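Local coordinates for protein putative trimethylamine methyltransferase (Rhizobium meliloti, PDB 4YYC) that probably works as a methyltransferase of the trimethylamine methyltransferase family, although its substrate is not established, at residues Val68-Ile73 with Glu296-Ala301; Met281-Val286 with Leu290-Ala295. One frame throughout, in Å; residues are numbered along the deposited sequence.

How the contacts relate
Both contacts are buried and both use helix 286-307, taken at different turns. Contact 2 lies at its start, where the chain between strand 269-277 and the helix folds back on the first turns; contact 1 lies further on, where helix 56-73 comes up against the same helix from far along the chain. Their chemistry differs accordingly: contact 2 is held by a side-chain amide and a backbone hydrogen bond, whereas contact 1 is purely apolar across its two segments. They meet where Leu70 CD2 packs 3.4 Å from Ala295 O and Val69 leans on Thr291 and Ala295. Residues of each contact also reach the second subunit.

Contact 1. Residues Val68-Ile73 with Glu296-Ala301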
loop_
_atom_site.group_PDB
_atom_site.type_symbol
_atom_site.label_atom_id
_atom_site.label_comp_id
_atom_site.label_asym_id
_atom_site.label_seq_id
_atom_site.Cartn_x
_atom_site.Cartn_y
_atom_site.Cartn_z
ATOM N N VAL A 68 20.852 -8.366 25.344
ATOM C CA VAL A 68 21.922 -9.363 25.230
ATOM C C VAL A 68 23.028 -8.956 24.256
ATOM O O VAL A 68 24.200 -9.000 24.570
ATOM C CB VAL A 68 21.350 -10.732 24.814
ATOM C CG1 VAL A 68 22.474 -11.709 24.469
ATOM C CG2 VAL A 68 20.505 -11.278 25.959
ATOM N N VAL A 69 22.654 -8.553 23.060
ATOM C CA VAL A 69 23.635 -8.075 22.071
ATOM C C VAL A 69 24.480 -6.933 22.652
ATOM O O VAL A 69 25.713 -6.928 22.525
ATOM C CB VAL A 69 22.905 -7.610 20.798
ATOM C CG1 VAL A 69 23.835 -6.829 19.867
ATOM C CG2 VAL A 69 22.279 -8.812 20.083
ATOM N N LEU A 70 23.812 -5.962 23.271
ATOM C CA LEU A 70 24.508 -4.786 23.797
ATOM C C LEU A 70 25.522 -5.133 24.890
ATOM O O LEU A 70 26.545 -4.462 25.014
ATOM C CB LEU A 70 23.524 -3.756 24.344
ATOM C CG LEU A 70 22.784 -2.929 23.284
ATOM C CD1 LEU A 70 21.745 -2.054 23.974
ATOM C CD2 LEU A 70 23.710 -2.070 22.451
ATOM N N GLU A 71 25.199 -6.132 25.716
ATOM C CA GLU A 71 26.113 -6.536 26.769
ATOM C C GLU A 71 27.225 -7.468 26.251
ATOM O O GLU A 71 28.395 -7.221 26.500
ATOM C CB GLU A 71 25.373 -7.168 27.941
ATOM C CG GLU A 71 26.346 -7.506 29.059
ATOM C CD GLU A 71 25.722 -8.084 30.299
ATOM O OE1 GLU A 71 24.503 -8.387 30.334
ATOM O OE2 GLU A 71 26.498 -8.238 31.262
ATOM N N GLU A 72 26.860 -8.535 25.566
ATOM C CA GLU A 72 27.815 -9.561 25.135
ATOM C C GLU A 72 28.679 -9.182 23.957
ATOM O O GLU A 72 29.845 -9.508 23.923
ATOM C CB GLU A 72 27.101 -10.862 24.794
ATOM C CG GLU A 72 26.414 -11.495 25.975
ATOM C CD GLU A 72 25.747 -12.825 25.624
ATOM O OE1 GLU A 72 25.889 -13.308 24.434
ATOM O OE2 GLU A 72 25.064 -13.332 26.537
ATOM N N ILE A 73 28.097 -8.502 22.990
ATOM C CA ILE A 73 28.782 -8.193 21.725
ATOM C C ILE A 73 29.257 -6.751 21.742
ATOM O O ILE A 73 30.414 -6.492 21.428
ATOM C CB ILE A 73 27.876 -8.459 20.504
ATOM C CG1 ILE A 73 27.489 -9.942 20.494
ATOM C CG2 ILE A 73 28.596 -8.058 19.228
ATOM C CD1 ILE A 73 26.444 -10.296 19.463
ATOM N N GLU A 296 21.541 -0.930 17.968
ATOM C CA GLU A 296 22.235 0.224 17.377
ATOM C C GLU A 296 21.560 1.528 17.814
ATOM O O GLU A 296 22.238 2.463 18.208
ATOM C CB GLU A 296 22.284 0.126 15.860
ATOM C CG GLU A 296 23.129 -1.009 15.374
ATOM C CD GLU A 296 23.218 -1.127 13.877
ATOM O OE1 GLU A 296 22.734 -0.234 13.122
ATOM O OE2 GLU A 296 23.787 -2.140 13.399
ATOM N N VAL A 297 20.227 1.575 17.767
ATOM C CA VAL A 297 19.532 2.785 18.178
ATOM C C VAL A 297 19.676 3.067 19.652
ATOM O O VAL A 297 19.910 4.214 20.043
ATOM C CB VAL A 297 18.034 2.779 17.728
ATOM C CG1 VAL A 297 17.287 3.928 18.415
ATOM C CG2 VAL A 297 17.920 2.803 16.216
ATOM N N LEU A 298 19.557 2.043 20.489
ATOM C CA LEU A 298 19.752 2.277 21.914
ATOM C C LEU A 298 21.109 2.946 22.193
ATOM O O LEU A 298 21.172 3.902 22.958
ATOM C CB LEU A 298 19.602 0.960 22.705
ATOM C CG LEU A 298 18.177 0.462 22.939
ATOM C CD1 LEU A 298 18.171 -0.973 23.411
ATOM C CD2 LEU A 298 17.437 1.329 23.948
ATOM N N ALA A 299 22.172 2.429 21.609
ATOM C CA ALA A 299 23.513 2.958 21.872
ATOM C C ALA A 299 23.660 4.374 21.308
ATOM O O ALA A 299 24.113 5.277 22.016
ATOM C CB ALA A 299 24.535 2.025 21.290
ATOM N N GLY A 300 23.282 4.559 20.044
ATOM C CA GLY A 300 23.487 5.846 19.410
ATOM C C GLY A 300 22.608 6.938 19.995
ATOM O O GLY A 300 23.057 8.067 20.171
ATOM N N ALA A 301 21.332 6.616 20.229
ATOM C CA ALA A 301 20.435 7.594 20.831
ATOM C C ALA A 301 20.840 7.914 22.253
ATOM O O ALA A 301 20.855 9.097 22.654
ATOM C CB ALA A 301 18.993 7.138 20.758
#
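Leu70, on the last turns of helix 56-73, packs against Leu298 and Ala299 of helix 286-307, the helix that joins the parallel strands 269-277 and 313-322 in a beta-alpha-beta unit. The junction is small, burying 118 Å² in all, and it is carried by a single leucine from one helix and two consecutive residues of the other. CG of Leu70 lies opposite its own carbonyl carbon (chi1 -76°), which leaves the side chain directed at helix 286-307 with its two methyls divided between separate neighbours. One branch goes to Leu298: Leu70 CD1 is 3.8 Å from Leu298 CD1 and 3.9 Å from Leu298 CB, thus lying against both the root and one tip of that side chain. The two leucines cross at about a right angle, and of the Leu298 methyls it is CD1 that faces the contact. The other branch turns to Ala299, with Leu70 CD2 4.3 Å from Ala299 CB, a looser touch. The small alanine lets the backbones come fairly near, Leu70 CA and Ala299 CA being 8.0 Å apart. No hydrogen bond links the two segments; backbone amides are used within each helix, as in Gly300 N to Glu296 O at 3.0 Å.

Strand 75-77 and the loop around Phe101 extend the apolar cluster: Ile75 and Phe101 touch both Leu70 and Ala299, and Phe77 adds to Ala299. On other faces of helix 56-73, Glu72 forms a salt bridge with Arg437 of the second subunit, and Val69 packs on Ile436 of that subunit. The arrangement is leucine-and-alanine packing of an N-terminal helix onto the outer helical layer of an alpha/beta barrel, consistent with the TIM-barrel fold of this methyltransferase family.

Contact 2. Residues Met281-Val286 with Leu290-Ala295; sequences MSPVTV and LTQILA
Gln292 reaches from the second turn of helix 286-307 to the incoming loop, Met281-Pro283, in the strand-to-helix connection of a beta-alpha-beta unit. With CG anti to the backbone N (chi1 -163°) and the chain extended beyond it, the amide is carried straight to the loop backbone. Its NE2 donates to Met281 O over 2.9 Å in a nearly straight bond (177°), lying in the carbonyl plane and almost in the plane of the amide itself. NE2 also bonds Glu296 OE2 one turn further along the helix, and OE1 has a weak hydrogen bond with Tyr445 OH of the second subunit. This fixes the flip of the amide, while OE1 rests 3.5 Å from both Ser282 CA and Pro283 CD. An alanine in place of Gln292 would probably leave the carbonyl of Met281, a selenomethionine here, and one oxygen of Glu296 without this shared donor, and open a gap beside Ser282 and Pro283.

Thr285 is the N-cap; its OG1 bonds Gly288 N only weakly but also Ala430 O of the second subunit, whereas Ser282 OG has its strongest partner in Thr289 OG1. The first helical turn closes through Leu290 N to Val286 O at 2.9 Å. That same oxygen is lined by Leu290 CB and CG, each 3.6 Å from Val286 O. Beside it the two apolar side chains run the same way, with Val286 CG1 4.2 Å from Leu290 CD1.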
loop_
_atom_site.group_PDB
_atom_site.type_symbol
_atom_site.label_atom_id
_atom_site.label_comp_id
_atom_site.label_asym_id
_atom_site.label_seq_id
_atom_site.Cartn_x
_atom_site.Cartn_y
_atom_site.Cartn_z
HETATM N N MSE A 281 23.975 -6.223 5.850
HETATM C CA MSE A 281 24.380 -5.422 7.019
HETATM C C MSE A 281 23.610 -5.792 8.268
HETATM O O MSE A 281 23.839 -5.199 9.314
HETATM C CB MSE A 281 24.184 -3.925 6.773
HETATM C CG MSE A 281 25.204 -3.378 5.786
HETATM SE SE MSE A 281 24.415 -3.400 3.981
HETATM C CE MSE A 281 24.168 -1.454 3.794
ATOM N N SER A 282 22.704 -6.757 8.163
ATOM C CA SER A 282 21.999 -7.331 9.302
ATOM C C SER A 282 21.625 -8.768 8.914
ATOM O O SER A 282 21.771 -9.149 7.741
ATOM C CB SER A 282 20.731 -6.550 9.605
ATOM O OG SER A 282 19.734 -6.825 8.636
ATOM N N PRO A 283 21.133 -9.568 9.880
ATOM C CA PRO A 283 20.676 -10.903 9.529
ATOM C C PRO A 283 19.586 -10.867 8.470
ATOM O O PRO A 283 18.875 -9.854 8.327
ATOM C CB PRO A 283 20.122 -11.455 10.832
ATOM C CG PRO A 283 20.810 -10.638 11.892
ATOM C CD PRO A 283 20.949 -9.283 11.319
ATOM N N VAL A 284 19.446 -11.972 7.756
ATOM C CA VAL A 284 18.489 -12.036 6.659
ATOM C C VAL A 284 17.044 -12.061 7.186
ATOM O O VAL A 284 16.094 -11.703 6.467
ATOM C CB VAL A 284 18.781 -13.245 5.752
ATOM C CG1 VAL A 284 18.333 -14.540 6.397
ATOM C CG2 VAL A 284 18.184 -13.017 4.374
ATOM N N THR A 285 16.858 -12.429 8.441
ATOM C CA THR A 285 15.510 -12.510 9.015
ATOM C C THR A 285 15.011 -11.198 9.665
ATOM O O THR A 285 15.796 -10.347 10.110
ATOM C CB THR A 285 15.451 -13.624 10.056
ATOM O OG1 THR A 285 16.436 -13.323 11.039
ATOM C CG2 THR A 285 15.727 -14.971 9.437
ATOM N N VAL A 286 13.688 -11.084 9.748
ATOM C CA VAL A 286 13.028 -9.911 10.309
ATOM C C VAL A 286 13.397 -9.765 11.781
ATOM O O VAL A 286 13.852 -8.694 12.210
ATOM C CB VAL A 286 11.503 -9.984 10.115
ATOM C CG1 VAL A 286 10.793 -8.849 10.876
ATOM C CG2 VAL A 286 11.223 -9.913 8.632
ATOM N N LEU A 290 15.516 -6.680 13.401
ATOM C CA LEU A 290 14.956 -5.826 14.446
ATOM C C LEU A 290 15.820 -5.768 15.699
ATOM O O LEU A 290 15.936 -4.737 16.332
ATOM C CB LEU A 290 13.564 -6.278 14.878
ATOM C CG LEU A 290 12.469 -5.888 13.910
ATOM C CD1 LEU A 290 11.181 -6.548 14.329
ATOM C CD2 LEU A 290 12.306 -4.369 13.821
ATOM N N THR A 291 16.347 -6.916 16.127
ATOM C CA THR A 291 17.192 -6.958 17.285
ATOM C C THR A 291 18.425 -6.067 17.075
ATOM O O THR A 291 18.822 -5.297 17.957
ATOM C CB THR A 291 17.615 -8.420 17.525
ATOM O OG1 THR A 291 16.420 -9.173 17.759
ATOM C CG2 THR A 291 18.526 -8.531 18.668
ATOM N N GLN A 292 19.059 -6.215 15.913
ATOM C CA GLN A 292 20.251 -5.401 15.637
ATOM C C GLN A 292 19.915 -3.909 15.571
ATOM O O GLN A 292 20.640 -3.068 16.098
ATOM C CB GLN A 292 20.926 -5.834 14.360
ATOM C CG GLN A 292 22.354 -5.322 14.246
ATOM C CD GLN A 292 22.877 -5.640 12.856
ATOM O OE1 GLN A 292 23.126 -6.782 12.555
ATOM N NE2 GLN A 292 23.007 -4.628 11.996
ATOM N N ILE A 293 18.824 -3.591 14.899
ATOM C CA ILE A 293 18.353 -2.221 14.846
ATOM C C ILE A 293 18.171 -1.612 16.232
ATOM O O ILE A 293 18.647 -0.506 16.515
ATOM C CB ILE A 293 17.034 -2.107 14.047
ATOM C CG1 ILE A 293 17.334 -2.267 12.558
ATOM C CG2 ILE A 293 16.363 -0.768 14.311
ATOM C CD1 ILE A 293 16.061 -2.532 11.749
ATOM N N LEU A 294 17.491 -2.343 17.104
ATOM C CA LEU A 294 17.189 -1.819 18.421
ATOM C C LEU A 294 18.487 -1.606 19.208
ATOM O O LEU A 294 18.629 -0.593 19.905
ATOM C CB LEU A 294 16.195 -2.730 19.167
ATOM C CG LEU A 294 15.834 -2.297 20.586
ATOM C CD1 LEU A 294 15.240 -0.891 20.597
ATOM C CD2 LEU A 294 14.855 -3.320 21.176
ATOM N N ALA A 295 19.440 -2.534 19.090
ATOM C CA ALA A 295 20.752 -2.373 19.773
ATOM C C ALA A 295 21.486 -1.129 19.283
ATOM O O ALA A 295 21.951 -0.319 20.084
ATOM C CB ALA A 295 21.601 -3.629 19.559
#